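Local structure of uncharacterized protein PF1083 (Pyrococcus furiosus, 3NRN) at residues 42-46 against 47-51; 246-250 against 251-255. The protein is of unknown function but binds adenosine monophosphate and is probably a flavin-dependent oxidoreductase of the amine oxidase type. One frame throughout, in Å; residues are numbered along the deposited sequence.

Contact 1 of 2, residues 42-46 against 47-51; sequences LPYKG and FQLST
F47 is the last residue of the type I' turn Y44-F47, whose two-residue loop K45-G46 closes a tight β-hairpin: its N donates to Y44 O (2.9 Å) and its O accepts Y44 N (2.8 Å), a pair of bonds that bracket K45 and G46. The two bonds differ in shape, for Y44 N meets F47 O with a C=O...N angle of 161°, whereas F47 N stands well above the plane of the Y44 carbonyl. Both turn residues have positive phi, which at G46 (80°) suits glycine. With its CG beside the backbone N (chi1 -79°), F47 directs its ring so that CD2 lies 3.4 Å from K45 O, which sits near the ring plane at the edge. Q48 and P43 form an antiparallel non-hydrogen-bonded pair on the other face of the hairpin; the bent chain of Q48 brings NE2 within 4.0 Å of P43 CG, while Q48 OE1 accepts a hydrogen bond from N41 ND2. L49 returns to the face of F47 and is gripped twice, L49 N to L42 O (3.0 Å) and L42 N to L49 O (2.7 Å). Its CD1 reaches across the strands to Y44 CD2 at 3.5 Å, oblique to the ring. Just past the strand, T51 CG2 approaches L42 CB, and T51 OG1 bonds G37 O and T40 N, next to the AMP-binding R38. The face bearing L42, Y44, F47 and L49 packs on strand 345-351, and F47 and L49 also touch strands 312-320 and 269-277.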
# COMPACT_ATOMS: atom_id res chain seq x y z
N LEU A 42 -7.92 10.62 8.95
CA LEU A 42 -8.90 11.58 8.48
C LEU A 42 -10.06 11.64 9.46
O LEU A 42 -11.01 10.86 9.36
CB LEU A 42 -9.42 11.17 7.09
CG LEU A 42 -10.53 12.04 6.50
CD1 LEU A 42 -9.99 13.42 6.15
CD2 LEU A 42 -11.10 11.36 5.27
N PRO A 43 -9.99 12.56 10.44
CA PRO A 43 -11.07 12.70 11.43
C PRO A 43 -12.36 12.96 10.66
O PRO A 43 -12.39 13.78 9.75
CB PRO A 43 -10.62 13.92 12.24
CG PRO A 43 -9.12 13.82 12.19
CD PRO A 43 -8.88 13.49 10.73
N TYR A 44 -13.43 12.26 11.03
CA TYR A 44 -14.69 12.42 10.32
C TYR A 44 -15.89 11.95 11.12
O TYR A 44 -16.08 10.75 11.34
CB TYR A 44 -14.64 11.65 9.00
CG TYR A 44 -15.82 11.89 8.09
CD1 TYR A 44 -15.96 13.10 7.39
CD2 TYR A 44 -16.80 10.91 7.90
CE1 TYR A 44 -17.04 13.31 6.53
CE2 TYR A 44 -17.87 11.11 7.06
CZ TYR A 44 -17.99 12.32 6.37
OH TYR A 44 -19.05 12.51 5.51
N LYS A 45 -16.72 12.90 11.55
CA LYS A 45 -17.93 12.58 12.30
C LYS A 45 -17.70 11.61 13.46
O LYS A 45 -18.45 10.65 13.63
CB LYS A 45 -18.98 12.00 11.35
CG LYS A 45 -19.51 12.98 10.32
CD LYS A 45 -20.55 12.31 9.43
CE LYS A 45 -21.32 13.32 8.60
NZ LYS A 45 -20.42 14.13 7.73
N GLY A 46 -16.66 11.87 14.25
CA GLY A 46 -16.37 11.02 15.40
C GLY A 46 -15.65 9.72 15.10
O GLY A 46 -15.45 8.89 15.99
N PHE A 47 -15.26 9.54 13.84
CA PHE A 47 -14.55 8.34 13.42
C PHE A 47 -13.17 8.73 12.92
O PHE A 47 -12.97 9.83 12.41
CB PHE A 47 -15.28 7.65 12.27
CG PHE A 47 -16.46 6.84 12.70
CD1 PHE A 47 -16.33 5.49 12.95
CD2 PHE A 47 -17.72 7.43 12.81
CE1 PHE A 47 -17.42 4.72 13.31
CE2 PHE A 47 -18.82 6.67 13.18
CZ PHE A 47 -18.67 5.31 13.42
N GLN A 48 -12.21 7.83 13.07
CA GLN A 48 -10.86 8.10 12.58
C GLN A 48 -10.72 7.32 11.28
O GLN A 48 -10.36 6.15 11.29
CB GLN A 48 -9.80 7.63 13.58
CG GLN A 48 -9.64 8.52 14.80
CD GLN A 48 -9.07 9.89 14.46
OE1 GLN A 48 -8.05 10.00 13.78
NE2 GLN A 48 -9.74 10.94 14.93
N LEU A 49 -11.03 7.97 10.16
CA LEU A 49 -10.92 7.31 8.87
C LEU A 49 -9.48 7.50 8.37
O LEU A 49 -8.63 8.01 9.11
CB LEU A 49 -11.93 7.90 7.88
CG LEU A 49 -13.39 7.89 8.35
CD1 LEU A 49 -14.27 8.55 7.30
CD2 LEU A 49 -13.85 6.47 8.61
N SER A 50 -9.20 7.08 7.14
CA SER A 50 -7.85 7.22 6.61
C SER A 50 -7.82 7.84 5.22
O SER A 50 -8.83 7.85 4.52
CB SER A 50 -7.15 5.87 6.57
OG SER A 50 -7.75 5.02 5.61
N THR A 51 -6.65 8.36 4.84
CA THR A 51 -6.47 8.97 3.53
C THR A 51 -5.99 7.93 2.52
O THR A 51 -5.58 8.27 1.41
CB THR A 51 -5.45 10.14 3.60
OG1 THR A 51 -4.18 9.66 4.08
CG2 THR A 51 -5.96 11.22 4.54

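Contact 2 of 2, residues 246-250 against 251-255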
# COMPACT_ATOMS: atom_id res chain seq x y z
N LYS A 246 8.56 15.06 -14.78
CA LYS A 246 8.21 16.46 -15.06
C LYS A 246 9.07 17.45 -14.26
O LYS A 246 9.46 18.50 -14.78
CB LYS A 246 6.73 16.71 -14.75
CG LYS A 246 6.33 18.17 -14.88
CD LYS A 246 4.93 18.42 -14.34
CE LYS A 246 4.56 19.89 -14.45
NZ LYS A 246 3.20 20.17 -13.90
N LEU A 247 9.37 17.12 -13.01
CA LEU A 247 10.17 18.02 -12.18
C LEU A 247 11.62 18.07 -12.62
O LEU A 247 12.30 19.09 -12.51
CB LEU A 247 10.11 17.59 -10.71
CG LEU A 247 8.76 17.77 -10.01
CD1 LEU A 247 8.84 17.23 -8.59
CD2 LEU A 247 8.38 19.25 -9.99
N ILE A 248 12.09 16.94 -13.14
CA ILE A 248 13.46 16.84 -13.61
C ILE A 248 13.60 17.39 -15.02
O ILE A 248 14.54 18.12 -15.31
CB ILE A 248 13.93 15.37 -13.60
CG1 ILE A 248 14.17 14.91 -12.15
CG2 ILE A 248 15.17 15.21 -14.46
CD1 ILE A 248 14.42 13.43 -12.01
N GLY A 249 12.65 17.03 -15.87
CA GLY A 249 12.68 17.47 -17.26
C GLY A 249 12.76 16.25 -18.17
O GLY A 249 13.65 15.41 -18.03
N ARG A 250 11.83 16.18 -19.10
CA ARG A 250 11.74 15.07 -20.05
C ARG A 250 13.00 14.77 -20.86
O ARG A 250 13.27 13.61 -21.17
CB ARG A 250 10.58 15.31 -21.01
CG ARG A 250 9.22 15.38 -20.35
CD ARG A 250 8.14 15.72 -21.38
NE ARG A 250 7.92 14.66 -22.37
CZ ARG A 250 7.24 13.54 -22.14
NH1 ARG A 250 6.69 13.32 -20.95
NH2 ARG A 250 7.09 12.65 -23.11
N ASP A 251 13.77 15.81 -21.19
CA ASP A 251 14.98 15.63 -21.99
C ASP A 251 16.04 14.74 -21.35
O ASP A 251 16.94 14.25 -22.04
CB ASP A 251 15.60 16.99 -22.32
CG ASP A 251 14.75 17.80 -23.28
OD1 ASP A 251 13.88 17.20 -23.95
OD2 ASP A 251 14.95 19.02 -23.38
N TYR A 252 15.94 14.54 -20.05
CA TYR A 252 16.90 13.73 -19.32
C TYR A 252 16.60 12.23 -19.36
O TYR A 252 17.30 11.43 -18.74
CB TYR A 252 16.98 14.21 -17.86
CG TYR A 252 17.59 15.60 -17.73
CD1 TYR A 252 18.97 15.77 -17.70
CD2 TYR A 252 16.78 16.74 -17.69
CE1 TYR A 252 19.54 17.04 -17.62
CE2 TYR A 252 17.34 18.02 -17.61
CZ TYR A 252 18.72 18.16 -17.58
OH TYR A 252 19.28 19.41 -17.54
N PHE A 253 15.56 11.85 -20.11
CA PHE A 253 15.15 10.45 -20.21
C PHE A 253 15.12 9.95 -21.66
O PHE A 253 14.85 10.73 -22.57
CB PHE A 253 13.75 10.28 -19.60
CG PHE A 253 13.68 10.69 -18.15
CD1 PHE A 253 13.98 9.78 -17.14
CD2 PHE A 253 13.38 12.01 -17.81
CE1 PHE A 253 13.99 10.18 -15.79
CE2 PHE A 253 13.38 12.43 -16.47
CZ PHE A 253 13.69 11.51 -15.46
N ASP A 254 15.39 8.66 -21.85
CA ASP A 254 15.37 8.04 -23.17
C ASP A 254 13.94 8.06 -23.71
O ASP A 254 12.98 7.95 -22.94
CB ASP A 254 15.83 6.58 -23.11
CG ASP A 254 17.31 6.44 -22.84
OD1 ASP A 254 18.02 7.47 -22.78
OD2 ASP A 254 17.76 5.28 -22.70
N ARG A 255 13.81 8.19 -25.02
CA ARG A 255 12.51 8.21 -25.69
C ARG A 255 11.58 7.06 -25.29
O ARG A 255 10.41 7.28 -24.98
CB ARG A 255 12.72 8.19 -27.21
CG ARG A 255 11.44 8.07 -28.03
CD ARG A 255 11.72 7.55 -29.44
NE ARG A 255 12.40 8.54 -30.28
CZ ARG A 255 12.91 8.26 -31.48
NH1 ARG A 255 12.83 7.03 -31.97
NH2 ARG A 255 13.50 9.21 -32.19
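I248 touches both Y252 and F253 where helix 241-248 gives way to a 3-10 turn, a short helix-to-helix connection leading to helix 255-262. The break is at G249, whose phi of 119° leaves the helical range and is one that glycine adopts readily. Backbone hydrogen bonds then wind the turn with three-residue spacing: Y252 N to G249 O at 3.2 Å, 163° at the hydrogen, and F253 N to R250 O at 3.1 Å. In both, the donor stands above the carbonyl plane. Apolar contact centres on the I248 CG2 methyl, placed anti to the backbone N, which lies 3.9 Å from Y252 CD2 and the same distance from F253 CE2; the I248 and F253 side chains cross at about a right angle. I248 and F253 are buried, and W369 meets both, its ring inclined at about 55° to that of F253. Polar ends turn to other parts of the fold: the R250 guanidinium makes a salt bridge with D262, and Y252 OH bonds E218. Carbonyl oxygens also border the aromatic edges, G249 O lying in the plane of the Y252 ring, 3.4 Å from CD2.

Contacts 1 and 2 share no element and lie far apart, with centres about 39 Å and nearest atoms about 20 Å from each other. Each is partly buried, combining a covered apolar side with exposed residues, and a glycine with positive phi serves the hairpin turn in contact 1 and the helix exit in contact 2. Their backbone chemistry differs: reciprocal antiparallel bonds join the strands of 42-51, whereas 246-255 is wound by one-way, three-residue-spaced bonds. The hairpin lays its apolar face on a large mixed sheet, while the helix exit packs against loops, strand 212-216 and helix 255-262. Contact 1 comes closer to AMP: the T51 side chain is about 7 Å from the bound nucleotide, that of I248 about 11 Å.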